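Local coordinates for protein type I modular polyketide synthase (Streptomyces albus subsp. albus, PDB 6IYT) that takes an extender unit, probably ethylmalonyl, from its coenzyme A thioester and passes it to the carrier protein, as an acyltransferase domain of the salinomycin polyketide synthase, at residues L42-I46 / V93-T97; M135-D141 / E166-R170; R149-V153 / F189-S194; S213-I217 / Y365-N369; L347-V351 / P373-V379. All blocks are in the same frame, centred on the assembly; numbering follows the deposited sequence.

Overall arrangement
Contact 1 stands apart, in the small three-stranded antiparallel sheet near the start of the chain, about 40 Å (centre to centre) from contact 4 and across the centre of the chain from contacts 4 and 5. The other four follow it in the sequence and belong to the acyltransferase proper. Contacts 2 and 3 alternate along the chain, touch each other, and pack helices 137-142, 144-158, 165-170 and 181-200 together. Phe189 and Met192 of contact 3 then reach contact 4, which holds the serine of the probable nucleophile elbow. Contacts 4 and 5 lie about 10 Å apart between centres; Glu216 and Tyr365 link them, so that the probable elbow is joined to the segment leading toward strand 374-375.

Contact 1: L42-I46 / V93-T97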
# COMPACT_ATOMS: atom_id res chain seq x y z
N LEU A 42 13.61 -9.71 -14.73
CA LEU A 42 14.31 -8.59 -15.24
C LEU A 42 15.18 -7.95 -14.17
O LEU A 42 15.01 -8.20 -12.97
CB LEU A 42 13.33 -7.58 -15.90
CG LEU A 42 12.52 -6.65 -15.04
CD1 LEU A 42 11.73 -5.70 -15.91
CD2 LEU A 42 11.60 -7.43 -14.14
N VAL A 43 16.11 -7.13 -14.63
CA VAL A 43 17.23 -6.60 -13.85
C VAL A 43 17.06 -5.07 -13.85
O VAL A 43 16.76 -4.52 -14.89
CB VAL A 43 18.55 -6.89 -14.64
CG1 VAL A 43 19.76 -6.48 -13.86
CG2 VAL A 43 18.60 -8.36 -15.08
N PRO A 44 17.44 -4.38 -12.74
CA PRO A 44 17.62 -2.93 -12.78
C PRO A 44 19.06 -2.52 -12.99
O PRO A 44 19.96 -3.08 -12.39
CB PRO A 44 17.16 -2.49 -11.39
CG PRO A 44 17.63 -3.59 -10.51
CD PRO A 44 17.48 -4.87 -11.35
N TRP A 45 19.28 -1.51 -13.84
CA TRP A 45 20.54 -0.83 -13.93
C TRP A 45 20.34 0.59 -13.37
O TRP A 45 19.58 1.39 -13.95
CB TRP A 45 20.97 -0.70 -15.39
CG TRP A 45 21.57 -1.90 -15.98
CD1 TRP A 45 21.70 -3.14 -15.40
CD2 TRP A 45 22.22 -1.98 -17.26
NE1 TRP A 45 22.31 -4.00 -16.28
CE2 TRP A 45 22.65 -3.31 -17.42
CE3 TRP A 45 22.45 -1.04 -18.29
CZ2 TRP A 45 23.31 -3.74 -18.58
CZ3 TRP A 45 23.11 -1.46 -19.42
CH2 TRP A 45 23.54 -2.80 -19.56
N ILE A 46 20.94 0.88 -12.22
CA ILE A 46 20.74 2.16 -11.58
C ILE A 46 21.90 3.08 -11.92
O ILE A 46 22.98 2.61 -12.18
CB ILE A 46 20.55 2.07 -10.05
CG1 ILE A 46 21.84 1.72 -9.36
CG2 ILE A 46 19.47 1.05 -9.72
CD1 ILE A 46 21.72 1.76 -7.87
N VAL A 93 16.71 4.74 -13.41
CA VAL A 93 16.75 3.30 -13.41
C VAL A 93 16.23 2.77 -14.74
O VAL A 93 15.17 3.17 -15.21
CB VAL A 93 15.93 2.73 -12.27
CG1 VAL A 93 15.96 1.22 -12.29
CG2 VAL A 93 16.39 3.31 -10.93
N VAL A 94 17.00 1.87 -15.33
CA VAL A 94 16.59 1.12 -16.49
C VAL A 94 16.26 -0.32 -16.09
O VAL A 94 17.01 -0.93 -15.34
CB VAL A 94 17.75 1.10 -17.53
CG1 VAL A 94 17.29 0.48 -18.81
CG2 VAL A 94 18.24 2.51 -17.79
N LEU A 95 15.23 -0.88 -16.73
CA LEU A 95 14.81 -2.27 -16.48
C LEU A 95 14.85 -3.08 -17.75
O LEU A 95 14.53 -2.57 -18.83
CB LEU A 95 13.40 -2.32 -15.90
CG LEU A 95 13.16 -1.48 -14.64
CD1 LEU A 95 11.70 -1.58 -14.26
CD2 LEU A 95 14.03 -1.95 -13.50
N GLY A 96 15.30 -4.33 -17.64
CA GLY A 96 15.29 -5.25 -18.77
C GLY A 96 15.98 -6.54 -18.43
O GLY A 96 16.46 -6.74 -17.32
N THR A 97 16.07 -7.44 -19.40
CA THR A 97 16.67 -8.73 -19.14
C THR A 97 18.00 -8.92 -19.87
O THR A 97 19.00 -9.34 -19.27
CB THR A 97 15.72 -9.86 -19.53
OG1 THR A 97 14.52 -9.73 -18.78
CG2 THR A 97 16.35 -11.21 -19.22
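Val43 N donates to Gly96 O at 2.7 Å, the shortest bond of a regular antiparallel ladder. Gly96 N answers to Val43 O over 3.1 Å, completing a hydrogen-bonded pair. Two residues further on the exchange is repeated: Trp45 N reaches Val94 O at 2.8 Å, and Val94 N returns a nearly straight bond (172°) to Trp45 O. Proline fits at position 44 because it stands in a non-hydrogen-bonded pair with Leu95, where its nitrogen faces away from strand 90-96. Pro44 CA approaches Val94 O at 3.3 Å in a CA-H...O contact.

The two faces of the ladder differ in how their residues meet. On the face of Pro44, Ile46, Val93 and Leu95, side chains touch across the strands: Leu95 CD2 and Val93 CG1 both meet Pro44 CB, the first at 3.8 Å, while Ile46 and Val93 run alongside each other with their CG2 methyls 4.0 Å apart. Leu42, at the strand's entrance, takes an unusual first torsion (chi1 78°) that carries CD1 to Leu95 CB. On the face of Val43, Trp45 and Val94 the cross-strand contacts are made near the backbone, and the indole of Trp45 extends off the sheet, its NE1 bonded to Ala74 O.

Strand 90-96 is the middle of three, flanked by 43-49 and 111-114. Helix 428-439, with Trp447 and Phe451, covers the face of Pro44 and Leu95, and helices 74-84 and 99-105 receive Trp45 on the other side, giving the compact alpha/beta build consistent with a ketosynthase-to-acyltransferase linker.

Contact 2: M135-D141 / E166-R170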
# COMPACT_ATOMS: atom_id res chain seq x y z
N MET A 135 -4.65 -10.40 -8.27
CA MET A 135 -3.59 -9.80 -7.41
C MET A 135 -2.81 -10.86 -6.62
O MET A 135 -3.38 -11.88 -6.19
CB MET A 135 -4.20 -8.77 -6.43
CG MET A 135 -5.11 -9.39 -5.38
SD MET A 135 -5.79 -8.11 -4.30
CE MET A 135 -4.35 -7.71 -3.34
N ALA A 136 -1.52 -10.61 -6.45
CA ALA A 136 -0.61 -11.40 -5.58
C ALA A 136 -0.08 -12.69 -6.19
O ALA A 136 0.92 -13.20 -5.74
CB ALA A 136 -1.24 -11.70 -4.22
N VAL A 137 -0.79 -13.23 -7.18
CA VAL A 137 -0.40 -14.51 -7.77
C VAL A 137 1.01 -14.44 -8.36
O VAL A 137 1.82 -15.29 -8.12
CB VAL A 137 -1.39 -14.96 -8.88
CG1 VAL A 137 -0.92 -16.28 -9.49
CG2 VAL A 137 -2.78 -15.11 -8.31
N GLU A 138 1.27 -13.42 -9.14
CA GLU A 138 2.53 -13.36 -9.86
C GLU A 138 3.65 -13.08 -8.89
O GLU A 138 4.74 -13.63 -9.03
CB GLU A 138 2.49 -12.30 -10.95
CG GLU A 138 3.73 -12.31 -11.82
CD GLU A 138 3.70 -11.23 -12.90
OE1 GLU A 138 4.78 -10.98 -13.52
OE2 GLU A 138 2.63 -10.57 -13.05
N LEU A 139 3.34 -12.39 -7.79
CA LEU A 139 4.36 -12.12 -6.80
C LEU A 139 4.65 -13.34 -5.89
O LEU A 139 5.80 -13.64 -5.61
CB LEU A 139 3.99 -10.88 -5.97
CG LEU A 139 5.14 -10.24 -5.24
CD1 LEU A 139 6.25 -9.85 -6.21
CD2 LEU A 139 4.66 -9.03 -4.44
N LEU A 140 3.63 -14.15 -5.61
CA LEU A 140 3.86 -15.41 -4.97
C LEU A 140 4.82 -16.25 -5.80
O LEU A 140 5.67 -16.92 -5.24
CB LEU A 140 2.56 -16.18 -4.76
CG LEU A 140 1.60 -15.69 -3.65
CD1 LEU A 140 0.32 -16.48 -3.73
CD2 LEU A 140 2.18 -15.80 -2.27
N ASP A 141 4.66 -16.23 -7.12
CA ASP A 141 5.43 -17.11 -8.00
C ASP A 141 6.84 -16.64 -8.17
O ASP A 141 7.72 -17.44 -8.50
CB ASP A 141 4.77 -17.21 -9.36
CG ASP A 141 3.47 -17.98 -9.31
OD1 ASP A 141 3.31 -18.80 -8.40
OD2 ASP A 141 2.60 -17.72 -10.18
N GLU A 166 -3.98 -18.87 0.12
CA GLU A 166 -3.31 -19.02 -1.17
C GLU A 166 -4.24 -19.56 -2.27
O GLU A 166 -4.25 -19.04 -3.42
CB GLU A 166 -2.08 -19.91 -1.05
CG GLU A 166 -1.32 -20.06 -2.36
CD GLU A 166 0.06 -20.68 -2.20
OE1 GLU A 166 0.32 -21.34 -1.15
OE2 GLU A 166 0.86 -20.57 -3.17
N SER A 167 -5.04 -20.56 -1.94
CA SER A 167 -5.94 -21.15 -2.95
C SER A 167 -6.95 -20.10 -3.44
O SER A 167 -7.31 -20.06 -4.60
CB SER A 167 -6.70 -22.36 -2.41
OG SER A 167 -5.81 -23.40 -2.08
N VAL A 168 -7.47 -19.32 -2.51
CA VAL A 168 -8.42 -18.30 -2.86
C VAL A 168 -7.77 -17.24 -3.74
O VAL A 168 -8.33 -16.83 -4.79
CB VAL A 168 -9.05 -17.66 -1.58
CG1 VAL A 168 -9.70 -16.34 -1.90
CG2 VAL A 168 -10.08 -18.60 -0.99
N VAL A 169 -6.56 -16.84 -3.36
CA VAL A 169 -5.81 -15.88 -4.13
C VAL A 169 -5.51 -16.39 -5.54
O VAL A 169 -5.63 -15.63 -6.52
CB VAL A 169 -4.50 -15.53 -3.40
CG1 VAL A 169 -3.47 -14.96 -4.35
CG2 VAL A 169 -4.81 -14.55 -2.28
N ARG A 170 -5.24 -17.69 -5.65
CA ARG A 170 -4.96 -18.30 -6.97
C ARG A 170 -6.25 -18.69 -7.74
O ARG A 170 -6.19 -19.10 -8.90
CB ARG A 170 -4.07 -19.52 -6.80
CG ARG A 170 -2.68 -19.21 -6.28
CD ARG A 170 -1.81 -20.44 -6.25
NE ARG A 170 -0.46 -20.16 -5.78
CZ ARG A 170 0.53 -19.72 -6.54
NH1 ARG A 170 1.73 -19.49 -6.00
NH2 ARG A 170 0.34 -19.44 -7.82
O HOH W 1 -5.95 -12.82 -6.32
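Asp141 and Arg170 carry the polar part of this helix-to-helix contact. Arg170 meets the carboxylate end-on, but both of its terminal nitrogens converge on one oxygen: Asp141 OD1 lies 3.0 Å from Arg170 NH1 and 3.1 Å from Arg170 NH2. The oxygen is met on its syn side, both nitrogens coming from the same face of the carboxylate, whose plane is only 26° from that of the guanidinium. A second salt bridge, made within helix 165-170, grips the same guanidinium side-on: Arg170 NE lies 3.0 Å from Glu166 OE2, and Arg170 NH1 also donates to that oxygen. Extended from CG to NE, the arginine chain reaches across to Asp141, and carboxylates at two of its edges hold its flat end against rotation.

Such a salt-bridge network, built on a glutamate and an arginine four residues apart on one helix, closes the outer side of the junction between helices 137-142 and 165-170 of the acyltransferase domain, where the axes of 137-141 and 166-170 make 124°.

Apolar contacts lie beneath it. Leu140 CD1 comes over one face of the guanidinium, while Leu140 CB approaches Arg170 NH1 to 3.6 Å. Val169 CG1 is the common target of Ala136 CB, Val137 CG2 and Leu140 CD1, the first at 4.0 Å. Phe150 of helix 144-158 backs both Leu140 and Val169.

Water supplies the remaining link: one molecule donates to Met135 O at 2.7 Å and to Val169 O at 2.8 Å, bridging two backbone carbonyls.

Contact 3: R149-V153 / F189-S194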
# COMPACT_ATOMS: atom_id res chain seq x y z
N ARG A 149 6.48 -14.64 3.72
CA ARG A 149 5.72 -13.84 4.63
C ARG A 149 4.26 -14.11 4.46
O ARG A 149 3.52 -14.22 5.44
CB ARG A 149 6.02 -12.37 4.45
CG ARG A 149 5.29 -11.49 5.44
CD ARG A 149 5.71 -11.78 6.88
NE ARG A 149 5.32 -10.69 7.76
CZ ARG A 149 5.10 -10.80 9.06
NH1 ARG A 149 4.84 -9.71 9.77
NH2 ARG A 149 5.27 -11.96 9.68
N PHE A 150 3.84 -14.29 3.21
CA PHE A 150 2.44 -14.61 2.91
C PHE A 150 2.02 -15.94 3.56
O PHE A 150 1.04 -16.00 4.24
CB PHE A 150 2.21 -14.62 1.37
CG PHE A 150 0.78 -14.88 0.95
CD1 PHE A 150 0.24 -16.16 1.00
CD2 PHE A 150 0.03 -13.86 0.37
CE1 PHE A 150 -1.06 -16.38 0.59
CE2 PHE A 150 -1.25 -14.11 -0.10
CZ PHE A 150 -1.80 -15.37 0.03
N ALA A 151 2.95 -16.91 3.58
CA ALA A 151 2.68 -18.20 4.24
C ALA A 151 2.50 -18.04 5.73
O ALA A 151 1.57 -18.64 6.31
CB ALA A 151 3.79 -19.19 3.94
N GLU A 152 3.35 -17.23 6.37
CA GLU A 152 3.24 -16.98 7.82
C GLU A 152 1.90 -16.36 8.15
O GLU A 152 1.26 -16.73 9.13
CB GLU A 152 4.35 -16.04 8.32
CG GLU A 152 5.77 -16.52 8.06
CD GLU A 152 6.85 -15.56 8.60
OE1 GLU A 152 6.50 -14.38 8.92
OE2 GLU A 152 8.01 -16.01 8.80
N VAL A 153 1.54 -15.32 7.41
CA VAL A 153 0.35 -14.58 7.72
C VAL A 153 -0.94 -15.38 7.40
O VAL A 153 -1.85 -15.44 8.20
CB VAL A 153 0.33 -13.27 6.95
CG1 VAL A 153 -0.96 -12.52 7.27
CG2 VAL A 153 1.55 -12.43 7.31
N PHE A 189 -5.70 -8.23 4.17
CA PHE A 189 -4.83 -8.23 5.31
C PHE A 189 -3.53 -9.00 5.02
O PHE A 189 -2.45 -8.48 5.23
CB PHE A 189 -5.55 -8.85 6.50
CG PHE A 189 -4.66 -9.17 7.65
CD1 PHE A 189 -4.34 -8.20 8.58
CD2 PHE A 189 -4.30 -10.46 7.91
CE1 PHE A 189 -3.56 -8.49 9.69
CE2 PHE A 189 -3.54 -10.77 9.01
CZ PHE A 189 -3.17 -9.78 9.92
N THR A 190 -3.65 -10.19 4.45
CA THR A 190 -2.49 -11.03 4.21
C THR A 190 -1.61 -10.40 3.18
O THR A 190 -0.41 -10.30 3.37
CB THR A 190 -2.89 -12.46 3.76
OG1 THR A 190 -3.47 -12.41 2.45
CG2 THR A 190 -3.85 -13.01 4.69
N VAL A 191 -2.22 -9.83 2.16
CA VAL A 191 -1.45 -9.23 1.08
C VAL A 191 -0.72 -7.95 1.58
O VAL A 191 0.48 -7.77 1.32
CB VAL A 191 -2.34 -8.90 -0.13
CG1 VAL A 191 -1.63 -7.97 -1.06
CG2 VAL A 191 -2.75 -10.17 -0.85
N MET A 192 -1.41 -7.13 2.38
CA MET A 192 -0.82 -5.82 2.83
C MET A 192 0.34 -6.05 3.81
O MET A 192 1.40 -5.42 3.71
CB MET A 192 -1.88 -4.96 3.48
CG MET A 192 -2.76 -4.24 2.49
SD MET A 192 -3.83 -3.00 3.27
CE MET A 192 -4.80 -4.00 4.36
N VAL A 193 0.16 -6.98 4.71
CA VAL A 193 1.22 -7.29 5.63
C VAL A 193 2.41 -7.87 4.88
O VAL A 193 3.56 -7.57 5.21
CB VAL A 193 0.73 -8.28 6.71
CG1 VAL A 193 1.91 -8.75 7.56
CG2 VAL A 193 -0.35 -7.65 7.59
N SER A 194 2.16 -8.74 3.90
CA SER A 194 3.26 -9.41 3.20
C SER A 194 4.01 -8.48 2.27
O SER A 194 5.21 -8.64 2.04
CB SER A 194 2.75 -10.61 2.41
OG SER A 194 2.08 -11.51 3.26
O HOH W 2 5.28 -7.80 7.27
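Arg149 opens the contact by laying its aliphatic chain on helix 181-200, with CG 3.7 Å from Ser194 CA. A bend at chi2 (63°) turns the guanidinium toward Val193, where Arg149 NH1 comes obliquely within 3.8 Å of Val193 CG1. Two partners lie in the plane of this group at its edge: Glu152 OE1, salt-bridged to Arg149 NH2, and a water that accepts from Arg149 NE and donates to Val193 O at 2.7 Å. The charged end is thus fixed in its rotation and is linked to the second helix through the water.

Phe150 follows, its backbone pressed close to the serine of the other helix, with CA 3.1 Å from Ser194 OG. That hydroxyl donates to Thr190 O, 2.8 Å away and one turn back, which gives its proton a partner within the buried interface. Further out, the edge of the Phe150 ring meets Val191 CG2.

Val153 completes the series as a knob in the hole formed by Phe189, Thr190, Val193 and Ser194. Val153 CG1 reaches Phe189 CE2 at 3.6 Å, and Val153 CG2 touches Val193 CG1 at 3.7 Å while also lying over one face of the Arg149 guanidinium, toward its rim.

Val153 gives one knob-into-hole contact in a helix pair whose directions differ by 136°; it joins an outer helix of the larger acyltransferase subdomain to helix 181-200, whose Phe189 packs on the helix that follows the probable nucleophile elbow.

Contact 4: S213-I217 / Y365-N369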
# COMPACT_ATOMS: atom_id res chain seq x y z
N SER A 213 -9.46 2.39 8.25
CA SER A 213 -10.51 1.40 8.50
C SER A 213 -9.86 0.03 8.85
O SER A 213 -8.99 -0.00 9.67
CB SER A 213 -11.39 1.29 7.26
OG SER A 213 -12.59 0.58 7.54
N GLN A 214 -10.23 -1.04 8.13
CA GLN A 214 -9.67 -2.38 8.35
C GLN A 214 -8.15 -2.41 8.18
O GLN A 214 -7.46 -3.27 8.77
CB GLN A 214 -10.32 -3.40 7.37
CG GLN A 214 -9.96 -3.12 5.93
CD GLN A 214 -10.75 -3.92 4.93
OE1 GLN A 214 -10.25 -4.92 4.37
NE2 GLN A 214 -11.93 -3.42 4.58
N GLY A 215 -7.61 -1.43 7.45
CA GLY A 215 -6.17 -1.32 7.28
C GLY A 215 -5.42 -1.19 8.59
O GLY A 215 -4.20 -1.43 8.66
N GLU A 216 -6.06 -0.61 9.59
CA GLU A 216 -5.40 -0.47 10.88
C GLU A 216 -5.06 -1.83 11.47
O GLU A 216 -4.19 -1.92 12.32
CB GLU A 216 -6.27 0.34 11.84
CG GLU A 216 -6.28 1.84 11.54
CD GLU A 216 -6.63 2.70 12.75
OE1 GLU A 216 -6.03 3.80 12.88
OE2 GLU A 216 -7.41 2.25 13.63
N ILE A 217 -5.81 -2.87 11.11
CA ILE A 217 -5.50 -4.23 11.62
C ILE A 217 -4.16 -4.73 11.02
O ILE A 217 -3.26 -5.22 11.74
CB ILE A 217 -6.61 -5.22 11.29
CG1 ILE A 217 -7.95 -4.74 11.86
CG2 ILE A 217 -6.25 -6.59 11.82
CD1 ILE A 217 -9.16 -5.44 11.26
N TYR A 365 -11.55 -0.30 21.07
CA TYR A 365 -10.89 0.37 19.93
C TYR A 365 -11.36 -0.16 18.59
O TYR A 365 -11.63 0.61 17.69
CB TYR A 365 -9.39 0.25 20.02
CG TYR A 365 -8.69 1.05 18.97
CD1 TYR A 365 -8.46 2.42 19.15
CD2 TYR A 365 -8.38 0.49 17.74
CE1 TYR A 365 -7.90 3.19 18.14
CE2 TYR A 365 -7.88 1.27 16.70
CZ TYR A 365 -7.53 2.57 16.95
OH TYR A 365 -7.07 3.34 15.93
N TRP A 366 -11.46 -1.47 18.44
CA TRP A 366 -11.85 -2.05 17.19
C TRP A 366 -13.33 -1.81 16.86
O TRP A 366 -13.66 -1.60 15.69
CB TRP A 366 -11.50 -3.51 17.11
CG TRP A 366 -10.03 -3.74 17.12
CD1 TRP A 366 -9.30 -4.29 18.14
CD2 TRP A 366 -9.08 -3.24 16.17
NE1 TRP A 366 -7.96 -4.17 17.88
CE2 TRP A 366 -7.79 -3.48 16.71
CE3 TRP A 366 -9.19 -2.50 14.99
CZ2 TRP A 366 -6.64 -3.10 16.06
CZ3 TRP A 366 -8.02 -2.14 14.31
CH2 TRP A 366 -6.77 -2.46 14.83
N PHE A 367 -14.15 -1.58 17.88
CA PHE A 367 -15.47 -1.05 17.63
C PHE A 367 -15.41 0.39 17.10
O PHE A 367 -16.02 0.70 16.09
CB PHE A 367 -16.35 -1.08 18.86
CG PHE A 367 -17.69 -0.42 18.63
CD1 PHE A 367 -18.63 -1.02 17.83
CD2 PHE A 367 -17.89 0.88 19.04
CE1 PHE A 367 -19.82 -0.36 17.51
CE2 PHE A 367 -19.11 1.54 18.77
CZ PHE A 367 -20.06 0.91 17.99
N GLU A 368 -14.67 1.27 17.77
CA GLU A 368 -14.55 2.65 17.32
C GLU A 368 -13.97 2.71 15.91
O GLU A 368 -14.40 3.51 15.08
CB GLU A 368 -13.68 3.45 18.28
CG GLU A 368 -14.28 3.65 19.67
CD GLU A 368 -15.55 4.47 19.64
OE1 GLU A 368 -15.52 5.59 19.06
OE2 GLU A 368 -16.56 4.02 20.27
N ASN A 369 -13.00 1.84 15.63
CA ASN A 369 -12.39 1.80 14.29
C ASN A 369 -13.42 1.55 13.18
O ASN A 369 -13.33 2.17 12.12
CB ASN A 369 -11.29 0.76 14.27
CG ASN A 369 -10.86 0.39 12.87
OD1 ASN A 369 -11.43 -0.53 12.24
ND2 ASN A 369 -9.79 1.00 12.43
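Glu216 and Asn369 run antiparallel alongside each other, their carboxylate and amide planes just 18° apart; Asn369 ND2 sits above the carboxylate plane, 2.9 Å from Glu216 OE2. Tyr365 comes to the same oxygen crosswise, with its side chain at about a right angle to that of Glu216 but its ring turned only 18° from the carboxylate plane. The phenol uses the syn side of the acid, donating from Tyr365 OH to Glu216 OE2 over a short 2.6 Å.

The second proton of Asn369 ND2 goes to the backbone: it meets Ser213 O at 3.0 Å in a nearly straight bond (167°), arriving above the carbonyl plane. Glu216 N takes the opposite face of this carbonyl. Asn369 thus projects its amide into the turn, and Arg238 NH1 holds the OD1 end.

Trp366 fills the flank. The edge of its six-membered ring abuts Glu216 O, Ile217 CG1 meets Trp366 CZ3 at 3.6 Å, neither on the face nor at the edge, and the ring of Tyr365 has CD2 over one indole face.

Ser213 occupies a strained turn of the GxSxG pattern and is bonded through OG to His320, consistent with the serine-histidine pair of acyltransferases. Two donors on Glu216 OE2, with Thr350 N on Glu216 OE1, would probably stabilise Glu216 as a buried, negatively charged carboxylate, and Asn369, anchored to it, probably helps set the carbonyl of the likely nucleophile, acting as a second-shell brace.

Contact 5: L347-V351 / P373-V379; sequences LYSTV and PVSFEPV
Thr350 tucks its hydroxyl in above its own backbone (chi1 57°), which swings its CG2 methyl toward helix 376-385, where it meets the edge of the Phe376 ring and lies 4.0 Å from Val379 CG2. Val379, through a chi1 of 170°, spreads its two methyls over the incoming chain: CG1 touches Tyr348 CB at 3.7 Å, while CG2 presses on Ser349 O at 3.3 Å. Thr350 and Val374 run alongside each other, with Val374 CG1 3.6 Å from Thr350 OG1; that hydroxyl is bonded to Gly211 O.

One backbone bond joins the segments directly. Ser375 N donates to Thr350 O at 2.8 Å, in the carbonyl plane and almost straight (168°). Ser375 lies at the centre of an inverse gamma turn, and Ser375 O, buried here, has no polar partner. Val351 N donates to Ser349 OG at 3.0 Å, an ST turn at Ser349, whose OG is also bonded to Tyr365 OH.

Val374 is bonded through its backbone to Ala279 and Asn281 and packs on His212 and His320. The contact thus marks a crossing between the larger subdomain and the smaller mixed-sheet, ferredoxin-like subdomain of the acyltransferase fold, beside the probable active site.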
# COMPACT_ATOMS: atom_id res chain seq x y z
N LEU A 347 1.70 3.85 16.13
CA LEU A 347 0.58 3.78 15.18
C LEU A 347 -0.22 5.07 15.28
O LEU A 347 -0.60 5.47 16.38
CB LEU A 347 -0.32 2.57 15.50
CG LEU A 347 -1.56 2.26 14.67
CD1 LEU A 347 -1.47 2.86 13.28
CD2 LEU A 347 -1.77 0.75 14.54
N TYR A 348 -0.29 5.82 14.17
CA TYR A 348 -1.02 7.07 14.14
C TYR A 348 -2.48 6.78 13.83
O TYR A 348 -2.86 6.52 12.71
CB TYR A 348 -0.43 8.03 13.07
CG TYR A 348 0.77 8.84 13.52
CD1 TYR A 348 1.94 8.24 13.82
CD2 TYR A 348 0.72 10.22 13.54
CE1 TYR A 348 3.04 8.97 14.25
CE2 TYR A 348 1.82 10.97 13.88
CZ TYR A 348 3.00 10.33 14.19
OH TYR A 348 4.14 11.07 14.51
N SER A 349 -3.32 6.82 14.86
CA SER A 349 -4.70 6.38 14.72
C SER A 349 -5.48 7.33 13.84
O SER A 349 -5.46 8.55 14.07
CB SER A 349 -5.38 6.30 16.09
OG SER A 349 -6.73 5.96 15.93
N THR A 350 -6.23 6.77 12.89
CA THR A 350 -7.22 7.53 12.09
C THR A 350 -8.63 7.43 12.68
O THR A 350 -9.61 7.94 12.10
CB THR A 350 -7.24 7.04 10.67
OG1 THR A 350 -7.52 5.62 10.66
CG2 THR A 350 -5.90 7.30 10.04
N VAL A 351 -8.71 6.86 13.88
CA VAL A 351 -9.93 6.79 14.63
C VAL A 351 -10.03 7.95 15.61
O VAL A 351 -11.03 8.64 15.65
CB VAL A 351 -10.00 5.47 15.41
CG1 VAL A 351 -11.28 5.36 16.20
CG2 VAL A 351 -9.84 4.31 14.46
N PRO A 373 -16.07 7.73 11.51
CA PRO A 373 -15.42 8.19 10.26
C PRO A 373 -13.91 8.15 10.35
O PRO A 373 -13.33 8.40 11.42
CB PRO A 373 -15.92 9.64 10.10
CG PRO A 373 -16.42 10.03 11.45
CD PRO A 373 -16.96 8.77 12.07
N VAL A 374 -13.28 7.82 9.25
CA VAL A 374 -11.83 7.72 9.18
C VAL A 374 -11.25 9.12 8.99
O VAL A 374 -11.37 9.73 7.92
CB VAL A 374 -11.40 6.80 8.02
CG1 VAL A 374 -9.90 6.50 8.10
CG2 VAL A 374 -12.19 5.50 8.04
N SER A 375 -10.45 9.55 9.96
CA SER A 375 -9.82 10.85 9.90
C SER A 375 -8.44 10.75 9.28
O SER A 375 -7.46 10.91 9.96
CB SER A 375 -9.72 11.45 11.29
OG SER A 375 -11.00 11.64 11.82
N PHE A 376 -8.36 10.45 8.00
CA PHE A 376 -7.04 10.16 7.42
C PHE A 376 -6.29 11.47 7.05
O PHE A 376 -5.13 11.65 7.44
CB PHE A 376 -7.20 9.23 6.20
CG PHE A 376 -5.90 8.89 5.52
CD1 PHE A 376 -5.03 7.97 6.09
CD2 PHE A 376 -5.54 9.51 4.35
CE1 PHE A 376 -3.84 7.63 5.44
CE2 PHE A 376 -4.35 9.19 3.70
CZ PHE A 376 -3.50 8.24 4.26
N GLU A 377 -7.00 12.42 6.42
CA GLU A 377 -6.42 13.71 6.05
C GLU A 377 -5.75 14.48 7.22
O GLU A 377 -4.61 14.86 7.11
CB GLU A 377 -7.46 14.60 5.34
CG GLU A 377 -6.98 16.01 5.08
CD GLU A 377 -8.10 16.91 4.57
OE1 GLU A 377 -9.26 16.48 4.59
OE2 GLU A 377 -7.81 18.04 4.13
N PRO A 378 -6.42 14.56 8.40
CA PRO A 378 -5.76 15.24 9.53
C PRO A 378 -4.52 14.49 10.05
O PRO A 378 -3.56 15.10 10.53
CB PRO A 378 -6.85 15.29 10.60
CG PRO A 378 -8.13 14.92 9.94
CD PRO A 378 -7.84 14.25 8.65
N VAL A 379 -4.52 13.18 9.93
CA VAL A 379 -3.38 12.41 10.35
C VAL A 379 -2.21 12.58 9.36
O VAL A 379 -1.07 12.72 9.78
CB VAL A 379 -3.76 10.93 10.53
CG1 VAL A 379 -2.52 10.08 10.73
CG2 VAL A 379 -4.72 10.78 11.71
O HOH W 3 -12.22 9.67 13.30